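Local coordinates for core protein VP7 (African horsesickness virus, PDB 1AHS) that forms the trimeric surface layer of the viral core and binds the underlying structural protein VP3, here as its isolated top domain, at residues A33-D38 and G43-L48; C70-A75 and A113-L118. All coordinates share one frame; numbering follows the deposited sequence.

Interaction 1. Residues A33-D38 and G43-L48; sequences AEVCMD and GQVNAL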
ATOM      1  N   ALA B  33       7.171  -5.361   3.999  1.00 19.01           N
ATOM      2  CA  ALA B  33       7.295  -6.679   3.421  1.00 17.71           C
ATOM      3  C   ALA B  33       6.124  -7.461   4.028  1.00 17.31           C
ATOM      4  O   ALA B  33       5.627  -7.091   5.095  1.00 18.62           O
ATOM      5  CB  ALA B  33       8.627  -7.282   3.838  1.00 16.27           C
ATOM      6  N   GLU B  34       5.665  -8.518   3.381  1.00 21.57           N
ATOM      7  CA  GLU B  34       4.568  -9.303   3.927  1.00 18.33           C
ATOM      8  C   GLU B  34       4.880 -10.774   3.741  1.00 18.34           C
ATOM      9  O   GLU B  34       5.480 -11.141   2.745  1.00 21.12           O
ATOM     10  CB  GLU B  34       3.279  -9.023   3.146  1.00 22.90           C
ATOM     11  CG  GLU B  34       2.654  -7.644   3.360  1.00 18.97           C
ATOM     12  CD  GLU B  34       1.341  -7.426   2.602  1.00 19.47           C
ATOM     13  OE1 GLU B  34       0.898  -8.294   1.798  1.00 23.21           O
ATOM     14  OE2 GLU B  34       0.742  -6.343   2.796  1.00 24.91           O
ATOM     15  N   VAL B  35       4.495 -11.632   4.675  1.00 24.62           N
ATOM     16  CA  VAL B  35       4.728 -13.060   4.461  1.00 19.66           C
ATOM     17  C   VAL B  35       3.378 -13.776   4.513  1.00 21.70           C
ATOM     18  O   VAL B  35       2.559 -13.536   5.402  1.00 20.89           O
ATOM     19  CB  VAL B  35       5.871 -13.634   5.389  1.00 25.75           C
ATOM     20  CG1 VAL B  35       5.996 -12.844   6.629  1.00 30.48           C
ATOM     21  CG2 VAL B  35       5.679 -15.078   5.699  1.00 21.19           C
ATOM     22  N   CYS B  36       3.063 -14.453   3.421  1.00 21.96           N
ATOM     23  CA  CYS B  36       1.821 -15.166   3.274  1.00 22.75           C
ATOM     24  C   CYS B  36       2.034 -16.488   3.938  1.00 24.39           C
ATOM     25  O   CYS B  36       3.006 -17.148   3.637  1.00 30.29           O
ATOM     26  CB  CYS B  36       1.514 -15.385   1.790  1.00 16.83           C
ATOM     27  SG  CYS B  36       1.003 -13.894   0.906  1.00 26.31           S
ATOM     28  N   MET B  37       1.121 -16.921   4.795  1.00 25.21           N
ATOM     29  CA  MET B  37       1.309 -18.191   5.495  1.00 24.41           C
ATOM     30  C   MET B  37       0.126 -19.124   5.484  1.00 24.62           C
ATOM     31  O   MET B  37      -0.979 -18.739   5.859  1.00 29.95           O
ATOM     32  CB  MET B  37       1.662 -17.926   6.957  1.00 24.91           C
ATOM     33  CG  MET B  37       2.871 -17.079   7.160  1.00 21.99           C
ATOM     34  SD  MET B  37       3.243 -16.987   8.826  1.00 30.19           S
ATOM     35  CE  MET B  37       4.097 -18.596   8.925  1.00 20.14           C
ATOM     36  N   ASP B  38       0.355 -20.355   5.081  1.00 26.24           N
ATOM     37  CA  ASP B  38      -0.691 -21.351   5.097  1.00 30.75           C
ATOM     38  C   ASP B  38      -1.050 -21.662   6.552  1.00 34.26           C
ATOM     39  O   ASP B  38      -0.421 -21.177   7.498  1.00 34.08           O
ATOM     40  CB  ASP B  38      -0.209 -22.636   4.479  1.00 36.24           C
ATOM     41  CG  ASP B  38      -1.258 -23.300   3.634  1.00 52.75           C
ATOM     42  OD1 ASP B  38      -2.491 -23.221   3.942  1.00 54.36           O
ATOM     43  OD2 ASP B  38      -0.829 -23.891   2.617  1.00 64.17           O
ATOM     44  N   GLY B  43       8.017 -20.527   9.914  1.00 26.69           N
ATOM     45  CA  GLY B  43       9.179 -20.335   9.065  1.00 25.35           C
ATOM     46  C   GLY B  43      10.023 -19.238   9.660  1.00 28.21           C
ATOM     47  O   GLY B  43       9.621 -18.647  10.669  1.00 31.53           O
ATOM     48  N   GLN B  44      11.212 -19.029   9.089  1.00 33.06           N
ATOM     49  CA  GLN B  44      12.173 -17.998   9.530  1.00 34.30           C
ATOM     50  C   GLN B  44      12.190 -16.966   8.407  1.00 34.69           C
ATOM     51  O   GLN B  44      12.226 -17.306   7.233  1.00 40.61           O
ATOM     52  CB  GLN B  44      13.576 -18.571   9.764  1.00 37.87           C
ATOM     53  CG  GLN B  44      14.486 -17.633  10.586  1.00 48.18           C
ATOM     54  CD  GLN B  44      15.885 -18.168  10.759  1.00 49.96           C
ATOM     55  OE1 GLN B  44      16.784 -17.859   9.974  1.00 54.60           O
ATOM     56  NE2 GLN B  44      16.074 -18.993  11.774  1.00 50.65           N
ATOM     57  N   VAL B  45      12.338 -15.711   8.764  1.00 33.80           N
ATOM     58  CA  VAL B  45      12.172 -14.670   7.793  1.00 32.33           C
ATOM     59  C   VAL B  45      13.351 -13.695   7.704  1.00 32.81           C
ATOM     60  O   VAL B  45      13.273 -12.622   7.098  1.00 33.33           O
ATOM     61  CB  VAL B  45      10.794 -14.066   8.190  1.00 31.84           C
ATOM     62  CG1 VAL B  45      10.864 -12.650   8.601  1.00 31.34           C
ATOM     63  CG2 VAL B  45       9.738 -14.434   7.185  1.00 31.20           C
ATOM     64  N   ASN B  46      14.488 -14.135   8.227  1.00 33.21           N
ATOM     65  CA  ASN B  46      15.696 -13.314   8.221  1.00 35.51           C
ATOM     66  C   ASN B  46      16.054 -12.816   6.822  1.00 33.07           C
ATOM     67  O   ASN B  46      16.121 -11.630   6.606  1.00 36.15           O
ATOM     68  CB  ASN B  46      16.873 -14.083   8.818  1.00 33.20           C
ATOM     69  CG  ASN B  46      16.822 -14.131  10.306  1.00 35.37           C
ATOM     70  OD1 ASN B  46      16.026 -14.873  10.886  1.00 36.67           O
ATOM     71  ND2 ASN B  46      17.631 -13.305  10.949  1.00 35.60           N
ATOM     72  N   ALA B  47      16.231 -13.724   5.874  1.00 31.81           N
ATOM     73  CA  ALA B  47      16.592 -13.378   4.505  1.00 32.94           C
ATOM     74  C   ALA B  47      15.722 -12.315   3.881  1.00 34.66           C
ATOM     75  O   ALA B  47      16.164 -11.588   2.997  1.00 37.59           O
ATOM     76  CB  ALA B  47      16.546 -14.616   3.636  1.00 32.75           C
ATOM     77  N   LEU B  48      14.485 -12.236   4.349  1.00 31.10           N
ATOM     78  CA  LEU B  48      13.520 -11.296   3.823  1.00 25.54           C
ATOM     79  C   LEU B  48      13.618  -9.921   4.466  1.00 26.33           C
ATOM     80  O   LEU B  48      13.657  -8.927   3.751  1.00 24.59           O
ATOM     81  CB  LEU B  48      12.126 -11.903   4.011  1.00 28.68           C
ATOM     82  CG  LEU B  48      10.817 -11.493   3.305  1.00 29.82           C
ATOM     83  CD1 LEU B  48       9.866 -10.759   4.232  1.00 29.58           C
ATOM     84  CD2 LEU B  48      11.069 -10.750   2.031  1.00 28.55           C
TER

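Interaction 2. Residues C70-A75 and A113-L118; sequences CDPQGA and ARRSIL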
ATOM      1  N   CYS B  70      -7.157 -11.061   0.568  1.00 20.39           N
ATOM      2  CA  CYS B  70      -7.911 -11.873  -0.398  1.00 20.53           C
ATOM      3  C   CYS B  70      -7.196 -13.120  -0.890  1.00 20.75           C
ATOM      4  O   CYS B  70      -5.986 -13.275  -0.730  1.00 25.03           O
ATOM      5  CB  CYS B  70      -8.333 -11.033  -1.601  1.00 24.00           C
ATOM      6  SG  CYS B  70      -7.043 -10.472  -2.641  1.00 35.16           S
ATOM      7  N   ASP B  71      -7.968 -14.062  -1.400  1.00 21.20           N
ATOM      8  CA  ASP B  71      -7.388 -15.273  -1.956  1.00 25.74           C
ATOM      9  C   ASP B  71      -7.013 -14.984  -3.407  1.00 24.66           C
ATOM     10  O   ASP B  71      -7.213 -13.885  -3.888  1.00 27.02           O
ATOM     11  CB  ASP B  71      -8.314 -16.514  -1.778  1.00 33.45           C
ATOM     12  CG  ASP B  71      -9.594 -16.481  -2.617  1.00 34.90           C
ATOM     13  OD1 ASP B  71      -9.754 -15.646  -3.528  1.00 35.98           O
ATOM     14  OD2 ASP B  71     -10.449 -17.356  -2.359  1.00 38.37           O
ATOM     15  N   PRO B  72      -6.453 -15.956  -4.123  1.00 22.55           N
ATOM     16  CA  PRO B  72      -6.079 -15.696  -5.498  1.00 22.10           C
ATOM     17  C   PRO B  72      -7.189 -15.360  -6.457  1.00 27.47           C
ATOM     18  O   PRO B  72      -6.900 -14.889  -7.550  1.00 29.74           O
ATOM     19  CB  PRO B  72      -5.391 -16.966  -5.883  1.00 20.44           C
ATOM     20  CG  PRO B  72      -4.720 -17.334  -4.625  1.00 18.39           C
ATOM     21  CD  PRO B  72      -5.862 -17.218  -3.675  1.00 18.05           C
ATOM     22  N   GLN B  73      -8.441 -15.543  -6.030  1.00 32.23           N
ATOM     23  CA  GLN B  73      -9.619 -15.244  -6.840  1.00 33.84           C
ATOM     24  C   GLN B  73     -10.277 -13.896  -6.581  1.00 32.64           C
ATOM     25  O   GLN B  73     -11.266 -13.564  -7.262  1.00 36.36           O
ATOM     26  CB  GLN B  73     -10.695 -16.308  -6.669  1.00 46.93           C
ATOM     27  CG  GLN B  73     -10.590 -17.482  -7.619  1.00 62.67           C
ATOM     28  CD  GLN B  73      -9.627 -18.527  -7.115  1.00 73.55           C
ATOM     29  OE1 GLN B  73      -8.850 -19.105  -7.895  1.00 81.33           O
ATOM     30  NE2 GLN B  73      -9.656 -18.774  -5.790  1.00 77.34           N
ATOM     31  N   GLY B  74      -9.839 -13.192  -5.530  1.00 31.20           N
ATOM     32  CA  GLY B  74     -10.359 -11.855  -5.223  1.00 25.87           C
ATOM     33  C   GLY B  74     -11.316 -11.751  -4.062  1.00 27.87           C
ATOM     34  O   GLY B  74     -11.702 -10.646  -3.654  1.00 30.04           O
ATOM     35  N   ALA B  75     -11.602 -12.903  -3.470  1.00 27.03           N
ATOM     36  CA  ALA B  75     -12.520 -13.059  -2.340  1.00 27.23           C
ATOM     37  C   ALA B  75     -11.913 -12.708  -0.992  1.00 27.31           C
ATOM     38  O   ALA B  75     -10.778 -13.084  -0.731  1.00 27.83           O
ATOM     39  CB  ALA B  75     -12.963 -14.481  -2.307  1.00 30.07           C
ATOM     40  N   ALA B 113      -6.059 -22.209  12.131  1.00 39.77           N
ATOM     41  CA  ALA B 113      -6.599 -23.089  11.076  1.00 40.94           C
ATOM     42  C   ALA B 113      -6.938 -22.509   9.700  1.00 38.90           C
ATOM     43  O   ALA B 113      -7.580 -23.185   8.904  1.00 41.40           O
ATOM     44  CB  ALA B 113      -7.804 -23.882  11.609  1.00 41.72           C
ATOM     45  N   ARG B 114      -6.580 -21.259   9.432  1.00 31.76           N
ATOM     46  CA  ARG B 114      -6.853 -20.690   8.137  1.00 31.45           C
ATOM     47  C   ARG B 114      -5.610 -19.918   7.719  1.00 34.05           C
ATOM     48  O   ARG B 114      -4.690 -19.785   8.513  1.00 35.54           O
ATOM     49  CB  ARG B 114      -8.108 -19.828   8.175  1.00 26.18           C
ATOM     50  CG  ARG B 114      -8.153 -18.770   9.209  1.00 27.97           C
ATOM     51  CD  ARG B 114      -9.439 -17.930   9.105  1.00 30.66           C
ATOM     52  NE  ARG B 114     -10.298 -18.027  10.297  1.00 42.83           N
ATOM     53  CZ  ARG B 114     -10.513 -17.055  11.196  1.00 46.16           C
ATOM     54  NH1 ARG B 114      -9.938 -15.869  11.079  1.00 48.03           N
ATOM     55  NH2 ARG B 114     -11.292 -17.281  12.251  1.00 54.23           N
ATOM     56  N   ARG B 115      -5.536 -19.499   6.462  1.00 30.90           N
ATOM     57  CA  ARG B 115      -4.388 -18.759   5.976  1.00 24.54           C
ATOM     58  C   ARG B 115      -4.265 -17.399   6.621  1.00 24.89           C
ATOM     59  O   ARG B 115      -5.255 -16.852   7.106  1.00 26.89           O
ATOM     60  CB  ARG B 115      -4.491 -18.620   4.474  1.00 23.09           C
ATOM     61  CG  ARG B 115      -4.326 -19.947   3.788  1.00 26.92           C
ATOM     62  CD  ARG B 115      -4.742 -19.844   2.343  1.00 35.67           C
ATOM     63  NE  ARG B 115      -6.191 -19.781   2.160  1.00 45.20           N
ATOM     64  CZ  ARG B 115      -6.791 -19.784   0.966  1.00 46.67           C
ATOM     65  NH1 ARG B 115      -6.068 -19.838  -0.150  1.00 42.14           N
ATOM     66  NH2 ARG B 115      -8.119 -19.807   0.891  1.00 50.33           N
ATOM     67  N   SER B 116      -3.051 -16.853   6.648  1.00 25.27           N
ATOM     68  CA  SER B 116      -2.833 -15.530   7.230  1.00 25.49           C
ATOM     69  C   SER B 116      -1.750 -14.774   6.465  1.00 24.53           C
ATOM     70  O   SER B 116      -0.949 -15.404   5.778  1.00 27.84           O
ATOM     71  CB  SER B 116      -2.389 -15.667   8.686  1.00 22.20           C
ATOM     72  OG  SER B 116      -3.395 -16.278   9.488  1.00 32.34           O
ATOM     73  N   ILE B 117      -1.765 -13.438   6.520  1.00 23.24           N
ATOM     74  CA  ILE B 117      -0.697 -12.664   5.888  1.00 20.27           C
ATOM     75  C   ILE B 117      -0.186 -11.744   6.988  1.00 24.97           C
ATOM     76  O   ILE B 117      -0.997 -11.154   7.696  1.00 25.50           O
ATOM     77  CB  ILE B 117      -1.152 -11.779   4.725  1.00 12.24           C
ATOM     78  CG1 ILE B 117      -1.645 -12.598   3.555  1.00 11.85           C
ATOM     79  CG2 ILE B 117       0.034 -11.025   4.155  1.00 14.45           C
ATOM     80  CD1 ILE B 117      -2.030 -11.729   2.417  1.00 14.45           C
ATOM     81  N   LEU B 118       1.133 -11.690   7.203  1.00 25.17           N
ATOM     82  CA  LEU B 118       1.716 -10.799   8.208  1.00 22.99           C
ATOM     83  C   LEU B 118       2.490  -9.718   7.487  1.00 24.38           C
ATOM     84  O   LEU B 118       3.226 -10.001   6.523  1.00 20.33           O
ATOM     85  CB  LEU B 118       2.699 -11.536   9.104  1.00 28.84           C
ATOM     86  CG  LEU B 118       2.239 -12.332  10.315  1.00 31.16           C
ATOM     87  CD1 LEU B 118       1.038 -13.189  10.032  1.00 33.05           C
ATOM     88  CD2 LEU B 118       3.382 -13.205  10.716  1.00 33.19           C
TER

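Interaction 1. Residues A33-D38 and G43-L48
Ala33 and Leu48 make the tightest touch between strand 32-37 and the 43-48 segment, with Ala33 CB lying 3.7 Å from Leu48 CD1. With CG anti to the backbone N (chi1 -162°), the Leu48 branch is directed to the strand, and CD1 is the methyl that meets the alanine. Two residues further along the strand, Val35 CG1 meets Val45 CG2 at 4.1 Å, one methyl against one methyl as the two branched side chains approach at a slant. Met37 closes the row more loosely: its terminal CE comes within 4.5 Å of Gly43 N, so the end of the thioether chain lies against bare backbone. Every second residue of the strand thus turns its side chain to the same apolar layer, and Glu34 points the other way, where its carboxylate is bonded by Ser13 and Gly14.

Val45 holds the N-cap position of helix 46-49, and its carbonyl O accepts from Leu48 N at 3.0 Å, a turn that brings both side chains round to the strand. Asn46 ties the start of this helix to Ala104 and Val106, while Met37 and Val45 also pack on strand 106-110. The alternating side chains and the separate partners of strands 32-37 and 41-44 are those of two antiparallel sheets packed face to face, the beta-sandwich of the orbivirus VP7 top domain.

Interaction 2. Residues C70-A75 and A113-L118
Arg115 brings its guanidinium up to Asp71 without making a salt bridge: NH2 stops 4.7 Å from the carboxylate atom OD2. What NH2 meets instead is the methylene, Asp71 CB, at 4.2 Å, and Pro72 CD lies 4.4 Å from NH1 of the same group. Both carbons approach the guanidinium obliquely. The opposite charges are near enough that a modest electrostatic attraction probably adds to this slight packing. Arg115 spans the gap with a side chain whose CD is anti to CA (chi2 167°) before it bends at the next bond, and the group at its end also makes a cation-pi contact with Tyr16, which helps to place it.

On the other side, Asp71 is engaged with its own loop. Its OD1 accepts the backbone N-H of Gln73 at 2.8 Å, an Asx turn, with the donor above the carboxylate plane, 49° out of it; a weaker bond from Ala75 N, at 3.3 Å, reaches the same oxygen. Inside this clasp runs a type I beta turn from Asp71 to Gly74, and the bond from Asp71 N to Ala75 O closes the base of the loop. The carboxylate is therefore tied to the turn through OD1, whereas OD2 is the oxygen nearer the arginine.

The turn also belongs to the trimer. Gly74 O accepts from Arg15 of the second subunit, and Pro72 O from Ser76 of the third. Within its own chain the 70-75 loop joins the short strands 69-70 and 76-77, where Leu77 touches both Asp71 and Arg115, and Arg115 stands just ahead of strand 116-122, which runs on into the five-stranded sheet between strands 32-37 and 59-65.

The two contacts follow one another along the chain, 33-38 with 43-48 closing before 70-75 with 113-118 opens, and their centres lie 15 Å apart. They meet through the five-stranded sheet, where strands 32-37 and 116-122 are antiparallel neighbours, probably bonded from Met37 N to Ser116 O (2.7 Å) and from Val35 N to Leu118 O (2.8 Å). Interaction 1 is buried, about 5 Å from the centre of the chain, and joins the two sheets; interaction 2 lies at the surface, about 14 Å out, where its 70-75 loop touches both neighbouring subunits. A shared strand pair thus connects the interior of the top domain with its trimer interface.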